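Local coordinates for protein CopN (Chlamydia pneumoniae, PDB 4NRH) that probably acts as a type III secretion gatekeeper, binding the chaperone Scc3 in a complex that directs translocator secretion, at residues 184-187 and 188-192; 199-202 and 203-207. All blocks are in the same frame, centred on the assembly; numbering follows the deposited sequence.

Overall arrangement
Contact 1 and contact 2 both lie on the long helix 179-215 of a largely helical chain that has no strands. Contact 1 (184-187 with 188-192) comes first, and contact 2 (199-202 with 203-207) follows it in series. Their centres are 23 Å apart and their nearest atoms about 7 Å apart, so they do not touch. Contact 1 packs on helices 152-172 and 139-149 and also meets the chaperone chain. Contact 2 packs against helices 226-237 and 259-272, and through Tyr199 also on helix 139-149. It falls in the range of the third helical domain family. The helix therefore runs from a chaperone-facing part of CopN into its C-terminal helical part.

Contact 1 (184-187 and 188-192); sequences VLMT and ETRNL
Thr187 and Glu188 are neighbours in helix 179-215. Glu188 bonds back to Val184, and Thr187 bonds forward to Asn191. The amide of Glu188 binds the carbonyl of Val184, with N to O 2.9 Å. The Glu188 side chain starts back along the same turn, because its CG stands anti to its own carbonyl carbon (chi1 -67°). This brings Glu188 CG to 3.3 Å from Val184 O. The chain then bends at chi2. Thr187 O accepts the amide of Asn191, with N to O 3.0 Å. The flat end of Asn191 folds back over this oxygen, with CG 3.3 Å from Thr187 O, while its OD1 is held by Arg279. Thr187 OG1 bonds to Gln183 O in the preceding turn. A water lies 2.7 Å from Thr187 OG1 and also makes a weak bond to Arg190 NH1. Arg190 runs extended from CG to NE and passes Met186, whose CB is 3.9 Å from Arg190 NH1. Met186 bends at chi3, which carries its CE near Arg190 NH2. Arg190 NE forms a salt bridge with Asp24 of the chaperone chain. On the buried side, Leu185 O takes two bonds from Thr189, one from the amide N and one from OG1 at 2.7 Å. Thr189 N and OG1 approach Leu185 O from opposite faces of its plane, with OG1 well above it. The OG1 bond satisfies the hydroxyl of this buried residue within the helix. The pattern is that of an amphipathic alpha-helix with i to i+4 bonds, one side set in a helical bundle and the other presenting Arg190 to the chaperone.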
ATOM      1  N   VAL A 184      -3.914   2.713 -11.519  1.00 40.47           N
ATOM      2  CA  VAL A 184      -5.031   2.223 -10.723  1.00 40.22           C
ATOM      3  C   VAL A 184      -4.808   0.766 -10.325  1.00 38.98           C
ATOM      4  O   VAL A 184      -5.107   0.367  -9.199  1.00 40.31           O
ATOM      5  CB  VAL A 184      -6.364   2.353 -11.488  1.00 37.30           C
ATOM      6  CG1 VAL A 184      -7.507   1.748 -10.686  1.00 40.91           C
ATOM      7  CG2 VAL A 184      -6.651   3.811 -11.805  1.00 43.53           C
ATOM      8  N   LEU A 185      -4.270  -0.018 -11.252  1.00 35.96           N
ATOM      9  CA  LEU A 185      -3.981  -1.426 -11.002  1.00 38.15           C
ATOM     10  C   LEU A 185      -2.952  -1.594  -9.886  1.00 39.03           C
ATOM     11  O   LEU A 185      -3.087  -2.471  -9.033  1.00 33.13           O
ATOM     12  CB  LEU A 185      -3.489  -2.104 -12.283  1.00 38.85           C
ATOM     13  CG  LEU A 185      -4.292  -3.293 -12.819  1.00 50.25           C
ATOM     14  CD1 LEU A 185      -5.594  -3.477 -12.057  1.00 49.04           C
ATOM     15  CD2 LEU A 185      -4.565  -3.117 -14.305  1.00 60.42           C
ATOM     16  N   MET A 186      -1.926  -0.749  -9.899  1.00 31.39           N
ATOM     17  CA  MET A 186      -0.885  -0.795  -8.876  1.00 32.47           C
ATOM     18  C   MET A 186      -1.454  -0.396  -7.519  1.00 42.50           C
ATOM     19  O   MET A 186      -1.093  -0.975  -6.496  1.00 40.06           O
ATOM     20  CB  MET A 186       0.290   0.109  -9.255  1.00 32.72           C
ATOM     21  CG  MET A 186       1.065  -0.373 -10.476  1.00 33.62           C
ATOM     22  SD  MET A 186       2.467   0.672 -10.916  1.00 42.50           S
ATOM     23  CE  MET A 186       3.682   0.134  -9.716  1.00 48.14           C
ATOM     24  N   THR A 187      -2.336   0.600  -7.518  1.00 37.88           N
ATOM     25  CA  THR A 187      -3.006   1.030  -6.295  1.00 31.88           C
ATOM     26  C   THR A 187      -3.836  -0.105  -5.701  1.00 33.14           C
ATOM     27  O   THR A 187      -3.770  -0.370  -4.500  1.00 33.27           O
ATOM     28  CB  THR A 187      -3.918   2.250  -6.550  1.00 34.53           C
ATOM     29  OG1 THR A 187      -3.121   3.373  -6.951  1.00 37.37           O
ATOM     30  CG2 THR A 187      -4.693   2.613  -5.290  1.00 28.52           C
ATOM     31  N   GLU A 188      -4.610  -0.772  -6.551  1.00 41.41           N
ATOM     32  CA  GLU A 188      -5.439  -1.896  -6.127  1.00 33.66           C
ATOM     33  C   GLU A 188      -4.598  -3.071  -5.642  1.00 41.26           C
ATOM     34  O   GLU A 188      -4.975  -3.767  -4.699  1.00 33.58           O
ATOM     35  CB  GLU A 188      -6.359  -2.347  -7.267  1.00 31.36           C
ATOM     36  CG  GLU A 188      -7.435  -1.337  -7.649  1.00 45.22           C
ATOM     37  CD  GLU A 188      -8.345  -0.970  -6.488  1.00 52.75           C
ATOM     38  OE1 GLU A 188      -8.547  -1.816  -5.590  1.00 54.57           O
ATOM     39  OE2 GLU A 188      -8.860   0.168  -6.473  1.00 57.82           O
ATOM     40  N   THR A 189      -3.457  -3.289  -6.290  1.00 25.61           N
ATOM     41  CA  THR A 189      -2.570  -4.384  -5.918  1.00 37.51           C
ATOM     42  C   THR A 189      -1.883  -4.084  -4.585  1.00 34.60           C
ATOM     43  O   THR A 189      -1.650  -4.988  -3.781  1.00 39.43           O
ATOM     44  CB  THR A 189      -1.509  -4.647  -7.006  1.00 39.01           C
ATOM     45  OG1 THR A 189      -2.160  -4.917  -8.253  1.00 39.07           O
ATOM     46  CG2 THR A 189      -0.634  -5.836  -6.632  1.00 38.14           C
ATOM     47  N   ARG A 190      -1.567  -2.813  -4.352  1.00 30.93           N
ATOM     48  CA  ARG A 190      -1.042  -2.387  -3.059  1.00 36.58           C
ATOM     49  C   ARG A 190      -2.073  -2.625  -1.959  1.00 28.90           C
ATOM     50  O   ARG A 190      -1.729  -3.030  -0.850  1.00 34.65           O
ATOM     51  CB  ARG A 190      -0.625  -0.912  -3.092  1.00 29.23           C
ATOM     52  CG  ARG A 190       0.653  -0.649  -3.872  1.00 30.67           C
ATOM     53  CD  ARG A 190       1.059   0.814  -3.789  1.00 34.80           C
ATOM     54  NE  ARG A 190       2.375   1.047  -4.376  1.00 39.12           N
ATOM     55  CZ  ARG A 190       2.579   1.682  -5.526  1.00 43.59           C
ATOM     56  NH1 ARG A 190       1.550   2.155  -6.217  1.00 36.44           N
ATOM     57  NH2 ARG A 190       3.814   1.845  -5.984  1.00 43.36           N
ATOM     58  N   ASN A 191      -3.338  -2.362  -2.273  1.00 26.15           N
ATOM     59  CA  ASN A 191      -4.427  -2.639  -1.346  1.00 30.95           C
ATOM     60  C   ASN A 191      -4.559  -4.134  -1.081  1.00 36.23           C
ATOM     61  O   ASN A 191      -4.884  -4.549   0.030  1.00 39.39           O
ATOM     62  CB  ASN A 191      -5.747  -2.081  -1.882  1.00 35.29           C
ATOM     63  CG  ASN A 191      -5.765  -0.566  -1.923  1.00 32.58           C
ATOM     64  OD1 ASN A 191      -4.905   0.093  -1.336  1.00 42.32           O
ATOM     65  ND2 ASN A 191      -6.745  -0.005  -2.620  1.00 35.48           N
ATOM     66  N   LEU A 192      -4.314  -4.937  -2.113  1.00 33.61           N
ATOM     67  CA  LEU A 192      -4.308  -6.389  -1.977  1.00 32.61           C
ATOM     68  C   LEU A 192      -3.231  -6.839  -0.996  1.00 31.05           C
ATOM     69  O   LEU A 192      -3.475  -7.688  -0.139  1.00 35.11           O
ATOM     70  CB  LEU A 192      -4.099  -7.062  -3.335  1.00 26.83           C
ATOM     71  CG  LEU A 192      -3.928  -8.583  -3.302  1.00 30.90           C
ATOM     72  CD1 LEU A 192      -5.147  -9.246  -2.675  1.00 36.04           C
ATOM     73  CD2 LEU A 192      -3.669  -9.133  -4.695  1.00 43.93           C
TER
HETATM   74  O   HOH W   1      -1.182   3.615  -5.037  1.00 38.48           O

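Contact 2 (199-202 and 203-207); sequences YDYF and ESRVP
Tyr201 swings its CG anti to the backbone N (chi1 178°), and Arg205 turns its CG anti to its own carbonyl carbon (chi1 -52°), so the ring and the arginine chain meet one turn apart. Arg205 CG sits over one face of the Tyr201 ring, 3.8 Å from the ring centroid. It is displaced toward the rim, with its nearest ring atom Tyr201 CE1 at 3.6 Å. This is a CH-pi contact made by a methylene. Bends at chi2 and chi3 then take the guanidinium onward, and its plane stays 23° from that of the ring. The same CG lies close to the backbone, 3.1 Å from Tyr201 O. That oxygen accepts the amide of Arg205 in the carbonyl plane, with N to O 3.1 Å, and a weak second bond from Ser204 N. Beside this pair, Phe202 CB touches Val206 CG2 at 4.0 Å, and Val206 N binds Phe202 O at 2.9 Å. The Phe202 ring has Tyr201 CD2 over one face, and meets Tyr233 edge-to-face. Phe202 and Val206 add an apolar strip that continues into the packing of helix 226-237 through Phe202 on Ala230. Leu268, Ser271 and Ala272 of helix 259-272 pack on Tyr201, and Leu268 also touches Arg205. Glu203 closes the turn before, its amide bonded to Tyr199 O at 2.9 Å. Pro207 has no N-H to give to the preceding turn, and the helix kinks there. Between the side chains the contact is mainly dispersive. The Arg205 N to Tyr201 O bond sets the spacing of one helical turn between the two residues. Aliphatic carbon, rather than the charge of Arg205, meets the aromatic face.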
ATOM      1  N   TYR A 199      -4.631 -11.834   6.535  1.00 31.38           N
ATOM      2  CA  TYR A 199      -4.687 -13.279   6.346  1.00 37.40           C
ATOM      3  C   TYR A 199      -3.427 -13.941   6.888  1.00 37.74           C
ATOM      4  O   TYR A 199      -3.493 -14.991   7.522  1.00 48.78           O
ATOM      5  CB  TYR A 199      -4.880 -13.629   4.869  1.00 37.40           C
ATOM      6  CG  TYR A 199      -6.282 -13.375   4.359  1.00 38.94           C
ATOM      7  CD1 TYR A 199      -6.654 -12.127   3.877  1.00 41.32           C
ATOM      8  CD2 TYR A 199      -7.234 -14.386   4.362  1.00 40.12           C
ATOM      9  CE1 TYR A 199      -7.935 -11.894   3.409  1.00 44.21           C
ATOM     10  CE2 TYR A 199      -8.515 -14.164   3.896  1.00 40.97           C
ATOM     11  CZ  TYR A 199      -8.861 -12.918   3.422  1.00 47.55           C
ATOM     12  OH  TYR A 199     -10.138 -12.697   2.959  1.00 50.38           O
ATOM     13  N   ASP A 200      -2.281 -13.317   6.634  1.00 35.99           N
ATOM     14  CA  ASP A 200      -1.007 -13.814   7.139  1.00 41.00           C
ATOM     15  C   ASP A 200      -0.988 -13.797   8.663  1.00 43.30           C
ATOM     16  O   ASP A 200      -0.521 -14.743   9.300  1.00 46.28           O
ATOM     17  CB  ASP A 200       0.154 -12.983   6.587  1.00 45.98           C
ATOM     18  CG  ASP A 200       1.497 -13.398   7.163  1.00 61.70           C
ATOM     19  OD1 ASP A 200       1.856 -12.908   8.256  1.00 66.57           O
ATOM     20  OD2 ASP A 200       2.193 -14.214   6.524  1.00 66.77           O
ATOM     21  N   TYR A 201      -1.498 -12.714   9.241  1.00 35.53           N
ATOM     22  CA  TYR A 201      -1.534 -12.563  10.689  1.00 32.33           C
ATOM     23  C   TYR A 201      -2.432 -13.608  11.343  1.00 36.18           C
ATOM     24  O   TYR A 201      -2.018 -14.294  12.277  1.00 35.27           O
ATOM     25  CB  TYR A 201      -2.010 -11.158  11.066  1.00 34.55           C
ATOM     26  CG  TYR A 201      -2.112 -10.926  12.557  1.00 41.25           C
ATOM     27  CD1 TYR A 201      -0.971 -10.843  13.344  1.00 41.10           C
ATOM     28  CD2 TYR A 201      -3.348 -10.794  13.178  1.00 40.25           C
ATOM     29  CE1 TYR A 201      -1.057 -10.635  14.706  1.00 37.06           C
ATOM     30  CE2 TYR A 201      -3.443 -10.582  14.541  1.00 50.01           C
ATOM     31  CZ  TYR A 201      -2.293 -10.504  15.299  1.00 42.80           C
ATOM     32  OH  TYR A 201      -2.375 -10.295  16.655  1.00 50.11           O
ATOM     33  N   PHE A 202      -3.653 -13.742  10.839  1.00 35.65           N
ATOM     34  CA  PHE A 202      -4.623 -14.660  11.427  1.00 38.71           C
ATOM     35  C   PHE A 202      -4.270 -16.128  11.202  1.00 44.02           C
ATOM     36  O   PHE A 202      -4.552 -16.968  12.053  1.00 45.16           O
ATOM     37  CB  PHE A 202      -6.023 -14.363  10.886  1.00 39.96           C
ATOM     38  CG  PHE A 202      -6.576 -13.044  11.346  1.00 44.07           C
ATOM     39  CD1 PHE A 202      -6.647 -12.745  12.697  1.00 42.57           C
ATOM     40  CD2 PHE A 202      -7.018 -12.104  10.433  1.00 37.75           C
ATOM     41  CE1 PHE A 202      -7.152 -11.533  13.128  1.00 36.06           C
ATOM     42  CE2 PHE A 202      -7.524 -10.892  10.857  1.00 34.63           C
ATOM     43  CZ  PHE A 202      -7.592 -10.606  12.206  1.00 34.39           C
ATOM     44  N   GLU A 203      -3.658 -16.437  10.061  1.00 43.19           N
ATOM     45  CA  GLU A 203      -3.259 -17.812   9.762  1.00 47.62           C
ATOM     46  C   GLU A 203      -2.312 -18.350  10.831  1.00 40.55           C
ATOM     47  O   GLU A 203      -2.342 -19.532  11.167  1.00 40.61           O
ATOM     48  CB  GLU A 203      -2.597 -17.902   8.385  1.00 50.30           C
ATOM     49  CG  GLU A 203      -2.141 -19.307   8.011  1.00 51.81           C
ATOM     50  CD  GLU A 203      -1.666 -19.406   6.576  1.00 56.12           C
ATOM     51  OE1 GLU A 203      -1.175 -18.393   6.037  1.00 55.45           O
ATOM     52  OE2 GLU A 203      -1.777 -20.503   5.988  1.00 53.62           O
ATOM     53  N   SER A 204      -1.467 -17.470  11.354  1.00 45.85           N
ATOM     54  CA  SER A 204      -0.534 -17.832  12.412  1.00 48.40           C
ATOM     55  C   SER A 204      -1.194 -17.849  13.793  1.00 52.13           C
ATOM     56  O   SER A 204      -1.010 -18.791  14.564  1.00 56.22           O
ATOM     57  CB  SER A 204       0.656 -16.869  12.416  1.00 49.64           C
ATOM     58  OG  SER A 204       1.303 -16.859  13.676  1.00 65.39           O
ATOM     59  N   ARG A 205      -1.959 -16.806  14.098  1.00 51.33           N
ATOM     60  CA  ARG A 205      -2.469 -16.599  15.453  1.00 43.40           C
ATOM     61  C   ARG A 205      -3.718 -17.415  15.800  1.00 41.67           C
ATOM     62  O   ARG A 205      -3.873 -17.850  16.940  1.00 39.76           O
ATOM     63  CB  ARG A 205      -2.764 -15.113  15.677  1.00 42.50           C
ATOM     64  CG  ARG A 205      -1.611 -14.176  15.344  1.00 53.84           C
ATOM     65  CD  ARG A 205      -0.360 -14.496  16.142  1.00 57.34           C
ATOM     66  NE  ARG A 205      -0.634 -14.640  17.568  1.00 72.58           N
ATOM     67  CZ  ARG A 205       0.256 -15.067  18.458  1.00 78.10           C
ATOM     68  NH1 ARG A 205       1.483 -15.385  18.070  1.00 82.17           N
ATOM     69  NH2 ARG A 205      -0.080 -15.170  19.737  1.00 66.50           N
ATOM     70  N   VAL A 206      -4.616 -17.601  14.835  1.00 37.76           N
ATOM     71  CA  VAL A 206      -5.866 -18.320  15.096  1.00 40.74           C
ATOM     72  C   VAL A 206      -5.649 -19.757  15.606  1.00 47.30           C
ATOM     73  O   VAL A 206      -6.291 -20.158  16.579  1.00 49.06           O
ATOM     74  CB  VAL A 206      -6.780 -18.345  13.843  1.00 35.43           C
ATOM     75  CG1 VAL A 206      -7.896 -19.366  14.004  1.00 39.47           C
ATOM     76  CG2 VAL A 206      -7.355 -16.961  13.578  1.00 34.53           C
ATOM     77  N   PRO A 207      -4.748 -20.538  14.970  1.00 53.35           N
ATOM     78  CA  PRO A 207      -4.494 -21.867  15.543  1.00 48.82           C
ATOM     79  C   PRO A 207      -3.939 -21.813  16.966  1.00 45.28           C
ATOM     80  O   PRO A 207      -4.145 -22.748  17.739  1.00 53.62           O
ATOM     81  CB  PRO A 207      -3.461 -22.470  14.586  1.00 49.00           C
ATOM     82  CG  PRO A 207      -3.698 -21.776  13.301  1.00 53.62           C
ATOM     83  CD  PRO A 207      -4.048 -20.369  13.683  1.00 53.58           C
TER